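Local coordinates for protein DNA polymerase (Pyrobaculum calidifontis, PDB 5MDN) that probably copies DNA as a family B polymerase, adding deoxyribonucleotides from their triphosphates to a growing strand with release of diphosphate, at residues 108-111 with 117-120; 297-302 with 611-616. All blocks are in the same frame, centred on the assembly; numbering follows the deposited sequence.

Contact 1 of 2, residues 108-111 with 117-120; sequences VYEA and MRYM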
loop_
_atom_site.group_PDB
_atom_site.type_symbol
_atom_site.label_atom_id
_atom_site.label_comp_id
_atom_site.label_asym_id
_atom_site.label_seq_id
_atom_site.Cartn_x
_atom_site.Cartn_y
_atom_site.Cartn_z
ATOM N N VAL A 108 -25.757 -0.014 18.128
ATOM C CA VAL A 108 -24.847 -1.137 18.325
ATOM C C VAL A 108 -23.464 -0.740 17.828
ATOM O O VAL A 108 -23.323 0.031 16.874
ATOM C CB VAL A 108 -25.341 -2.415 17.610
ATOM C CG1 VAL A 108 -26.617 -2.925 18.261
ATOM C CG2 VAL A 108 -25.567 -2.147 16.129
ATOM N N TYR A 109 -22.432 -1.265 18.492
ATOM C CA TYR A 109 -21.068 -0.823 18.246
ATOM C C TYR A 109 -20.109 -2.006 18.255
ATOM O O TYR A 109 -20.306 -2.983 18.981
ATOM C CB TYR A 109 -20.628 0.212 19.287
ATOM C CG TYR A 109 -21.440 1.486 19.245
ATOM C CD1 TYR A 109 -21.201 2.453 18.278
ATOM C CD2 TYR A 109 -22.456 1.714 20.164
ATOM C CE1 TYR A 109 -21.948 3.616 18.233
ATOM C CE2 TYR A 109 -23.207 2.874 20.128
ATOM C CZ TYR A 109 -22.948 3.821 19.159
ATOM O OH TYR A 109 -23.691 4.978 19.116
ATOM N N GLU A 110 -19.064 -1.896 17.429
ATOM C CA GLU A 110 -17.979 -2.878 17.349
ATOM C C GLU A 110 -18.479 -4.270 16.972
ATOM O O GLU A 110 -17.932 -5.280 17.422
ATOM C CB GLU A 110 -17.178 -2.940 18.653
ATOM C CG GLU A 110 -16.590 -1.610 19.087
ATOM C CD GLU A 110 -15.555 -1.765 20.183
ATOM O OE1 GLU A 110 -15.157 -2.915 20.468
ATOM O OE2 GLU A 110 -15.136 -0.737 20.757
ATOM N N ALA A 111 -19.516 -4.342 16.145
ATOM C CA ALA A 111 -20.033 -5.621 15.682
ATOM C C ALA A 111 -19.327 -6.145 14.438
ATOM O O ALA A 111 -19.504 -7.318 14.092
ATOM C CB ALA A 111 -21.534 -5.508 15.403
ATOM N N MET A 117 -8.645 -10.511 14.829
ATOM C CA MET A 117 -8.156 -9.199 15.244
ATOM C C MET A 117 -8.747 -8.790 16.589
ATOM O O MET A 117 -8.067 -8.155 17.403
ATOM C CB MET A 117 -8.473 -8.149 14.180
ATOM C CG MET A 117 -7.647 -8.268 12.911
ATOM S SD MET A 117 -5.880 -8.086 13.205
ATOM C CE MET A 117 -5.822 -6.450 13.928
ATOM N N ARG A 118 -10.016 -9.134 16.825
ATOM C CA ARG A 118 -10.629 -8.918 18.133
ATOM C C ARG A 118 -9.817 -9.585 19.236
ATOM O O ARG A 118 -9.585 -8.996 20.298
ATOM C CB ARG A 118 -12.061 -9.455 18.121
ATOM C CG ARG A 118 -12.853 -9.212 19.396
ATOM C CD ARG A 118 -13.466 -7.820 19.430
ATOM N NE ARG A 118 -12.582 -6.833 20.034
ATOM C CZ ARG A 118 -12.880 -5.544 20.150
ATOM N NH1 ARG A 118 -14.042 -5.088 19.703
ATOM N NH2 ARG A 118 -12.017 -4.710 20.713
ATOM N N TYR A 119 -9.384 -10.827 19.003
ATOM C CA TYR A 119 -8.627 -11.560 20.014
ATOM C C TYR A 119 -7.305 -10.872 20.331
ATOM O O TYR A 119 -6.967 -10.663 21.502
ATOM C CB TYR A 119 -8.386 -12.996 19.547
ATOM C CG TYR A 119 -7.558 -13.815 20.509
ATOM C CD1 TYR A 119 -8.148 -14.458 21.588
ATOM C CD2 TYR A 119 -6.187 -13.948 20.335
ATOM C CE1 TYR A 119 -7.393 -15.207 22.471
ATOM C CE2 TYR A 119 -5.425 -14.692 21.210
ATOM C CZ TYR A 119 -6.033 -15.321 22.277
ATOM O OH TYR A 119 -5.275 -16.064 23.151
ATOM N N MET A 120 -6.535 -10.522 19.299
ATOM C CA MET A 120 -5.216 -9.938 19.533
ATOM C C MET A 120 -5.326 -8.569 20.192
ATOM O O MET A 120 -4.484 -8.206 21.021
ATOM C CB MET A 120 -4.431 -9.858 18.224
ATOM C CG MET A 120 -4.040 -11.220 17.667
ATOM S SD MET A 120 -2.885 -11.145 16.283
ATOM C CE MET A 120 -3.727 -10.006 15.195
HETATM O O HOH W 1 -16.151 -6.093 19.108
#
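Glu110 OE1 lies at the edge of the Arg118 guanidinium, near the guanidinium plane, and meets NH1. The carboxylate and guanidinium planes are 23° apart, and the contact is edge-on from the guanidinium side. CB of Glu110 also sits at that guanidinium edge, 3.9 Å from Arg118 NH1. The link is a salt bridge with a hydrogen bond in it: Arg118 NH1 donates a hydrogen bond to Glu110 OE1 at 2.6 Å, with an N-H...O angle of 150°. NH1 reaches OE1 on the anti side, tilted 27° from the carboxylate plane.

The two side chains cross at about a right angle. Arg118 sends CG anti to its own N and then bends at chi2 and chi3, which swings the guanidinium out to the acid. The Glu110 chain stays extended beyond CG. A water donates to the backbone O of Glu110. Its link to Arg118 NH1 is doubtful, because it is modelled too close to that nitrogen.

Both side chains are buried and have further polar partners. Glu110 OE2 accepts from the backbone N of Ala389, and Arg118 NH2 forms a salt bridge to Asp122 on its own helix. The acid is thus held at both oxygens, which probably fixes its rotation. The contact ties the turn after strand 105-109, an outer strand of a four-stranded antiparallel sheet, to helix 115-123. Tyr43 of the neighbouring strand 41-46 touches Glu110, while Tyr383 of helix 370-384 packs on Arg118.

Contact 2 of 2, residues 297-302 with 611-616; sequences AEYFGV and DGRIDI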
loop_
_atom_site.group_PDB
_atom_site.type_symbol
_atom_site.label_atom_id
_atom_site.label_comp_id
_atom_site.label_asym_id
_atom_site.label_seq_id
_atom_site.Cartn_x
_atom_site.Cartn_y
_atom_site.Cartn_z
ATOM N N ALA A 297 12.946 -1.670 -8.918
ATOM C CA ALA A 297 14.233 -2.246 -8.539
ATOM C C ALA A 297 15.373 -1.257 -8.753
ATOM O O ALA A 297 16.295 -1.175 -7.933
ATOM C CB ALA A 297 14.484 -3.527 -9.332
ATOM N N GLU A 298 15.329 -0.499 -9.852
ATOM C CA GLU A 298 16.375 0.483 -10.115
ATOM C C GLU A 298 16.322 1.635 -9.119
ATOM O O GLU A 298 17.367 2.094 -8.638
ATOM C CB GLU A 298 16.252 1.012 -11.542
ATOM C CG GLU A 298 17.512 1.694 -12.053
ATOM C CD GLU A 298 17.263 2.519 -13.301
ATOM O OE1 GLU A 298 16.698 1.973 -14.271
ATOM O OE2 GLU A 298 17.635 3.713 -13.315
ATOM N N TYR A 299 15.119 2.139 -8.824
ATOM C CA TYR A 299 14.986 3.270 -7.908
ATOM C C TYR A 299 15.621 2.970 -6.555
ATOM O O TYR A 299 16.324 3.816 -5.990
ATOM C CB TYR A 299 13.512 3.635 -7.735
ATOM C CG TYR A 299 13.288 5.013 -7.152
ATOM C CD1 TYR A 299 13.384 6.148 -7.949
ATOM C CD2 TYR A 299 12.988 5.181 -5.807
ATOM C CE1 TYR A 299 13.183 7.412 -7.422
ATOM C CE2 TYR A 299 12.786 6.439 -5.272
ATOM C CZ TYR A 299 12.886 7.550 -6.084
ATOM O OH TYR A 299 12.685 8.804 -5.553
ATOM N N PHE A 300 15.383 1.776 -6.021
ATOM C CA PHE A 300 15.949 1.377 -4.741
ATOM C C PHE A 300 17.339 0.770 -4.877
ATOM O O PHE A 300 17.915 0.346 -3.868
ATOM C CB PHE A 300 15.012 0.388 -4.036
ATOM C CG PHE A 300 13.713 0.998 -3.589
ATOM C CD1 PHE A 300 12.687 1.225 -4.492
ATOM C CD2 PHE A 300 13.521 1.351 -2.264
ATOM C CE1 PHE A 300 11.494 1.790 -4.081
ATOM C CE2 PHE A 300 12.331 1.915 -1.847
ATOM C CZ PHE A 300 11.317 2.135 -2.757
ATOM N N GLY A 301 17.886 0.720 -6.088
ATOM C CA GLY A 301 19.274 0.334 -6.277
ATOM C C GLY A 301 19.594 -1.122 -6.021
ATOM O O GLY A 301 20.650 -1.425 -5.452
ATOM N N VAL A 302 18.712 -2.036 -6.419
ATOM C CA VAL A 302 18.992 -3.457 -6.242
ATOM C C VAL A 302 19.457 -4.051 -7.568
ATOM O O VAL A 302 20.229 -5.017 -7.588
ATOM C CB VAL A 302 17.771 -4.211 -5.675
ATOM C CG1 VAL A 302 17.185 -3.456 -4.490
ATOM C CG2 VAL A 302 16.712 -4.436 -6.740
ATOM N N ASP A 611 22.093 11.938 -7.147
ATOM C CA ASP A 611 22.610 10.672 -7.649
ATOM C C ASP A 611 22.184 10.377 -9.084
ATOM O O ASP A 611 22.589 9.346 -9.631
ATOM C CB ASP A 611 22.181 9.521 -6.730
ATOM C CG ASP A 611 20.676 9.336 -6.680
ATOM O OD1 ASP A 611 19.941 10.205 -7.194
ATOM O OD2 ASP A 611 20.226 8.313 -6.121
ATOM N N GLY A 612 21.383 11.246 -9.699
ATOM C CA GLY A 612 20.973 11.087 -11.077
ATOM C C GLY A 612 19.575 10.537 -11.274
ATOM O O GLY A 612 19.066 10.582 -12.401
ATOM N N ARG A 613 18.943 10.022 -10.223
ATOM C CA ARG A 613 17.593 9.489 -10.348
ATOM C C ARG A 613 16.579 10.612 -10.531
ATOM O O ARG A 613 16.590 11.603 -9.794
ATOM C CB ARG A 613 17.230 8.659 -9.118
ATOM C CG ARG A 613 17.878 7.290 -9.058
ATOM C CD ARG A 613 17.435 6.560 -7.803
ATOM N NE ARG A 613 17.838 7.281 -6.599
ATOM C CZ ARG A 613 17.191 7.227 -5.439
ATOM N NH1 ARG A 613 16.102 6.479 -5.319
ATOM N NH2 ARG A 613 17.634 7.918 -4.398
ATOM N N ILE A 614 15.714 10.458 -11.519
ATOM C CA ILE A 614 14.558 11.328 -11.697
ATOM C C ILE A 614 13.367 10.695 -10.988
ATOM O O ILE A 614 13.165 9.476 -11.055
ATOM C CB ILE A 614 14.261 11.559 -13.194
ATOM C CG1 ILE A 614 15.336 12.427 -13.868
ATOM C CG2 ILE A 614 12.884 12.183 -13.399
ATOM C CD1 ILE A 614 16.583 11.665 -14.288
ATOM N N ASP A 615 12.569 11.516 -10.308
ATOM C CA ASP A 615 11.274 11.081 -9.808
ATOM C C ASP A 615 10.206 12.084 -10.216
ATOM O O ASP A 615 10.472 13.278 -10.366
ATOM C CB ASP A 615 11.278 10.864 -8.274
ATOM C CG ASP A 615 11.786 12.071 -7.490
ATOM O OD1 ASP A 615 11.613 13.225 -7.934
ATOM O OD2 ASP A 615 12.355 11.856 -6.398
ATOM N N ILE A 616 8.996 11.574 -10.422
ATOM C CA ILE A 616 7.921 12.325 -11.058
ATOM C C ILE A 616 6.695 12.256 -10.162
ATOM O O ILE A 616 6.277 11.166 -9.759
ATOM C CB ILE A 616 7.600 11.782 -12.464
ATOM C CG1 ILE A 616 8.847 11.839 -13.351
ATOM C CG2 ILE A 616 6.461 12.569 -13.092
ATOM C CD1 ILE A 616 8.679 11.176 -14.698
#
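A cation-pi pair joins the C-terminal end of helix 293-299 to the turn between strands 605-609 and 614-617. Arg613 brings its guanidinium over one face of the Tyr299 ring, NH1 first. CZ of Arg613 is 4.4 Å from the centroid of that ring and 9° off its normal. NH1 of Arg613 does the touching, 3.2 Å above the ring plane and over its centre. The ring and guanidinium planes are 56° apart, so the cation comes down tilted, not flat. The same Arg613 NH1 is 2.8 Å from the backbone O of Tyr299.

Asp611 holds the arginine at the edge of its guanidinium. Asp611 OD2 takes a hydrogen bond and salt bridge from Arg613 NE at 2.6 Å, on the syn side. Its OD1 accepts from the backbone N of Arg613, which makes an Asx turn.

At chi1 -163° the Tyr299 ring turns from its backbone N toward the strand, where OH gives a weak hydrogen bond to Asp615 OD2 at 3.2 Å. An alanine here is likely to leave the Arg613 guanidinium without the ring face and Asp615 without this weak bond. The stronger partner of Asp615 is Tyr593, whose hydroxyl bonds to OD1.

Helix 293-299 ends in a Schellman motif, with Gly301 at positive phi. Phe300 points away from the turn and packs on Leu343 and Leu347 of helix 326-356. On the strand side, Ile614 reaches Leu608 of strand 605-609 and Leu642 of helix 628-643.

How the contacts relate
Contact 1 closes before contact 2 opens along the chain. Their centres are 42 Å apart, their nearest atoms about 25 Å, and they lie on opposite sides of the chain's centre. They share no helix, strand or sheet. Contact 1 is local: five residues separate its segments, and it joins the turn after strand 105-109 to helix 115-123. Contact 2 is long-range, with 308 residues between its segments. It ties helix 293-299 to a turn and strand of the family B polymerase region. Contact 1 thus joins neighbours in sequence; contact 2 brings together parts far apart in sequence. Neither lies at the magnesium sites.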